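Agglutinin (Narcissus pseudonarcissus, PDB 3DZW) binds mannobiose through three similar sugar pockets on the chain, probably to recognise mannose-rich glycans. Local coordinates at residues W41-G46 with P71-N76. Numbering follows the deposited sequence.
With MAN (alpha-D-mannopyranose), chain E.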
ATOM      1  N   TRP A  41      12.323  -8.659 -17.451  1.00 18.15           N
ATOM      2  CA  TRP A  41      13.709  -8.167 -17.379  1.00 18.11           C
ATOM      3  C   TRP A  41      14.466  -8.955 -16.329  1.00 19.16           C
ATOM      4  O   TRP A  41      13.884  -9.388 -15.325  1.00 18.60           O
ATOM      5  CB  TRP A  41      13.752  -6.672 -17.039  1.00 19.21           C
ATOM      6  CG  TRP A  41      15.163  -6.053 -17.047  1.00 17.98           C
ATOM      7  CD1 TRP A  41      15.767  -5.405 -18.088  1.00 20.02           C
ATOM      8  CD2 TRP A  41      16.109  -6.035 -15.962  1.00 18.41           C
ATOM      9  NE1 TRP A  41      17.032  -4.986 -17.720  1.00 21.41           N
ATOM     10  CE2 TRP A  41      17.267  -5.365 -16.426  1.00 17.44           C
ATOM     11  CE3 TRP A  41      16.093  -6.530 -14.651  1.00 18.75           C
ATOM     12  CZ2 TRP A  41      18.395  -5.167 -15.618  1.00 19.39           C
ATOM     13  CZ3 TRP A  41      17.217  -6.334 -13.850  1.00 19.04           C
ATOM     14  CH2 TRP A  41      18.352  -5.657 -14.341  1.00 20.52           C
ATOM     15  N   ALA A  42      15.769  -9.143 -16.549  1.00 19.03           N
ATOM     16  CA  ALA A  42      16.610  -9.861 -15.589  1.00 18.56           C
ATOM     17  C   ALA A  42      18.085  -9.570 -15.809  1.00 18.79           C
ATOM     18  O   ALA A  42      18.488  -9.125 -16.889  1.00 20.44           O
ATOM     19  CB  ALA A  42      16.347 -11.367 -15.668  1.00 20.19           C
ATOM     20  N   THR A  43      18.888  -9.821 -14.775  1.00 21.35           N
ATOM     21  CA  THR A  43      20.336  -9.624 -14.849  1.00 21.53           C
ATOM     22  C   THR A  43      21.014 -10.806 -15.568  1.00 23.21           C
ATOM     23  O   THR A  43      22.199 -10.724 -15.932  1.00 23.75           O
ATOM     24  CB  THR A  43      20.959  -9.439 -13.458  1.00 19.06           C
ATOM     25  OG1 THR A  43      20.565 -10.527 -12.591  1.00 17.91           O
ATOM     26  CG2 THR A  43      20.514  -8.116 -12.842  1.00 19.49           C
ATOM     27  N   ASN A  44      20.253 -11.900 -15.765  1.00 22.30           N
ATOM     28  CA  ASN A  44      20.747 -13.100 -16.446  1.00 23.77           C
ATOM     29  C   ASN A  44      21.941 -13.695 -15.721  1.00 25.47           C
ATOM     30  O   ASN A  44      22.930 -14.094 -16.343  1.00 28.27           O
ATOM     31  CB  ASN A  44      21.088 -12.778 -17.908  1.00 23.48           C
ATOM     32  CG  ASN A  44      19.901 -12.185 -18.671  1.00 25.10           C
ATOM     33  OD1 ASN A  44      18.754 -12.562 -18.449  1.00 27.15           O
ATOM     34  ND2 ASN A  44      20.183 -11.273 -19.580  1.00 28.49           N
ATOM     35  N   THR A  45      21.835 -13.744 -14.392  1.00 23.67           N
ATOM     36  CA  THR A  45      22.874 -14.279 -13.530  1.00 24.75           C
ATOM     37  C   THR A  45      22.358 -15.492 -12.723  1.00 24.64           C
ATOM     38  O   THR A  45      22.890 -15.818 -11.651  1.00 26.32           O
ATOM     39  CB  THR A  45      23.413 -13.194 -12.581  1.00 25.56           C
ATOM     40  OG1 THR A  45      22.320 -12.589 -11.866  1.00 24.96           O
ATOM     41  CG2 THR A  45      24.143 -12.122 -13.366  1.00 24.64           C
ATOM     42  N   GLY A  46      21.329 -16.159 -13.251  1.00 26.69           N
ATOM     43  CA  GLY A  46      20.769 -17.331 -12.606  1.00 27.33           C
ATOM     44  C   GLY A  46      21.726 -18.512 -12.731  1.00 29.18           C
ATOM     45  O   GLY A  46      22.342 -18.706 -13.775  1.00 27.46           O
ATOM     46  N   PRO A  71      31.263  -8.606  -6.695  1.00 19.62           N
ATOM     47  CA  PRO A  71      30.186  -8.175  -7.603  1.00 19.00           C
ATOM     48  C   PRO A  71      30.011  -9.099  -8.805  1.00 19.21           C
ATOM     49  O   PRO A  71      31.002  -9.570  -9.365  1.00 22.31           O
ATOM     50  CB  PRO A  71      30.656  -6.786  -8.084  1.00 20.94           C
ATOM     51  CG  PRO A  71      31.779  -6.405  -7.204  1.00 23.83           C
ATOM     52  CD  PRO A  71      32.376  -7.642  -6.664  1.00 17.87           C
ATOM     53  N   ILE A  72      28.757  -9.385  -9.167  1.00 18.22           N
ATOM     54  CA  ILE A  72      28.455 -10.226 -10.359  1.00 18.93           C
ATOM     55  C   ILE A  72      27.592  -9.448 -11.396  1.00 19.50           C
ATOM     56  O   ILE A  72      27.370  -9.931 -12.501  1.00 18.01           O
ATOM     57  CB  ILE A  72      27.799 -11.595  -9.992  1.00 21.02           C
ATOM     58  CG1 ILE A  72      26.414 -11.409  -9.351  1.00 19.55           C
ATOM     59  CG2 ILE A  72      28.728 -12.396  -9.078  1.00 23.03           C
ATOM     60  CD1 ILE A  72      25.704 -12.723  -9.039  1.00 22.29           C
ATOM     61  N   TRP A  73      27.119  -8.250 -11.003  1.00 17.79           N
ATOM     62  CA  TRP A  73      26.330  -7.375 -11.867  1.00 15.61           C
ATOM     63  C   TRP A  73      26.237  -6.011 -11.230  1.00 17.88           C
ATOM     64  O   TRP A  73      26.174  -5.897  -9.995  1.00 15.69           O
ATOM     65  CB  TRP A  73      24.910  -7.917 -12.098  1.00 17.57           C
ATOM     66  CG  TRP A  73      24.074  -7.031 -13.055  1.00 14.27           C
ATOM     67  CD1 TRP A  73      23.944  -7.185 -14.406  1.00 17.99           C
ATOM     68  CD2 TRP A  73      23.301  -5.859 -12.708  1.00 16.82           C
ATOM     69  NE1 TRP A  73      23.130  -6.194 -14.924  1.00 18.69           N
ATOM     70  CE2 TRP A  73      22.725  -5.368 -13.906  1.00 15.72           C
ATOM     71  CE3 TRP A  73      23.041  -5.180 -11.505  1.00 18.06           C
ATOM     72  CZ2 TRP A  73      21.898  -4.230 -13.933  1.00 19.39           C
ATOM     73  CZ3 TRP A  73      22.219  -4.047 -11.538  1.00 19.46           C
ATOM     74  CH2 TRP A  73      21.660  -3.589 -12.747  1.00 19.10           C
ATOM     75  N   ALA A  74      26.237  -4.958 -12.067  1.00 18.55           N
ATOM     76  CA  ALA A  74      26.114  -3.576 -11.572  1.00 18.03           C
ATOM     77  C   ALA A  74      25.535  -2.648 -12.634  1.00 17.19           C
ATOM     78  O   ALA A  74      25.707  -2.872 -13.838  1.00 18.31           O
ATOM     79  CB  ALA A  74      27.462  -3.054 -11.095  1.00 17.52           C
ATOM     80  N   SER A  75      24.849  -1.597 -12.179  1.00 17.73           N
ATOM     81  CA  SER A  75      24.259  -0.608 -13.078  1.00 18.14           C
ATOM     82  C   SER A  75      25.322   0.346 -13.675  1.00 20.27           C
ATOM     83  O   SER A  75      25.037   1.085 -14.646  1.00 19.58           O
ATOM     84  CB  SER A  75      23.161   0.197 -12.346  1.00 16.74           C
ATOM     85  OG  SER A  75      23.671   0.850 -11.185  1.00 17.48           O
ATOM     86  N   ASN A  76      26.541   0.320 -13.106  1.00 19.44           N
ATOM     87  CA  ASN A  76      27.652   1.174 -13.554  1.00 20.64           C
ATOM     88  C   ASN A  76      27.319   2.670 -13.407  1.00 22.01           C
ATOM     89  O   ASN A  76      27.639   3.482 -14.288  1.00 22.71           O
ATOM     90  CB  ASN A  76      28.073   0.840 -15.013  1.00 22.07           C
ATOM     91  CG  ASN A  76      28.561  -0.606 -15.182  1.00 17.64           C
ATOM     92  OD1 ASN A  76      29.210  -1.177 -14.288  1.00 19.47           O
ATOM     93  ND2 ASN A  76      28.278  -1.187 -16.339  1.00 18.21           N
TER
HETATM   94  C1  MAN E   1      32.019   0.631  -8.327  1.00 31.32           C
HETATM   95  C2  MAN E   1      31.780   0.696  -6.747  1.00 27.86           C
HETATM   96  C3  MAN E   1      32.026  -0.622  -6.042  1.00 25.96           C
HETATM   97  C4  MAN E   1      31.350  -1.772  -6.788  1.00 20.78           C
HETATM   98  C5  MAN E   1      31.815  -1.860  -8.254  1.00 21.24           C
HETATM   99  C6  MAN E   1      31.073  -2.952  -9.001  1.00 19.33           C
HETATM  100  O1  MAN E   1      33.254   1.306  -8.888  1.00 45.36           O
HETATM  101  O2  MAN E   1      30.458   1.101  -6.538  1.00 27.79           O
HETATM  102  O3  MAN E   1      31.506  -0.547  -4.728  1.00 28.62           O
HETATM  103  O4  MAN E   1      31.628  -2.998  -6.139  1.00 20.54           O
HETATM  104  O5  MAN E   1      31.586  -0.658  -8.978  1.00 19.75           O
HETATM  105  O6  MAN E   1      31.391  -2.876 -10.385  1.00 22.91           O
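The chain just past strand 38-42 comes closest to 71-76 at Thr-43 and Trp-73, whose CA atoms are 7.1 Å apart; no hydrogen bond crosses between the segments, and the contact rests mainly on side-chain packing. Thr-43 sets its methyl over the indole of Trp-73, CG2 standing 3.6 Å from the centroid of the five-membered ring and 8° off its normal, a nearly vertical CH-pi contact. The opposite face of that indole receives Ser-75 N near its rim. Trp-41, its CG anti to the backbone N (chi1 -176°), brings the edge of its own indole against the same residue, CH2 lying 3.8 Å from Trp-73 CZ2; with the planes at 81° this is an offset edge-to-face pair. Beyond, Thr-45 CG2 packs against Ile-72 O at 4.0 Å and Thr-45 CB lies 4.2 Å from Ile-72 CD1. The hydroxyls are engaged away from the indole: Thr-43 OG1 donates to Thr-45 OG1 (2.8 Å) and also bonds Leu-31 N, while Thr-45 OG1 bonds Cys-29 O. The contact thus joins two four-stranded sheets of the beta-prism II fold of monocot mannose-binding lectins, with Trp-41 and Ser-75 also packing on Thr-104 and Trp-102 of the second subunit.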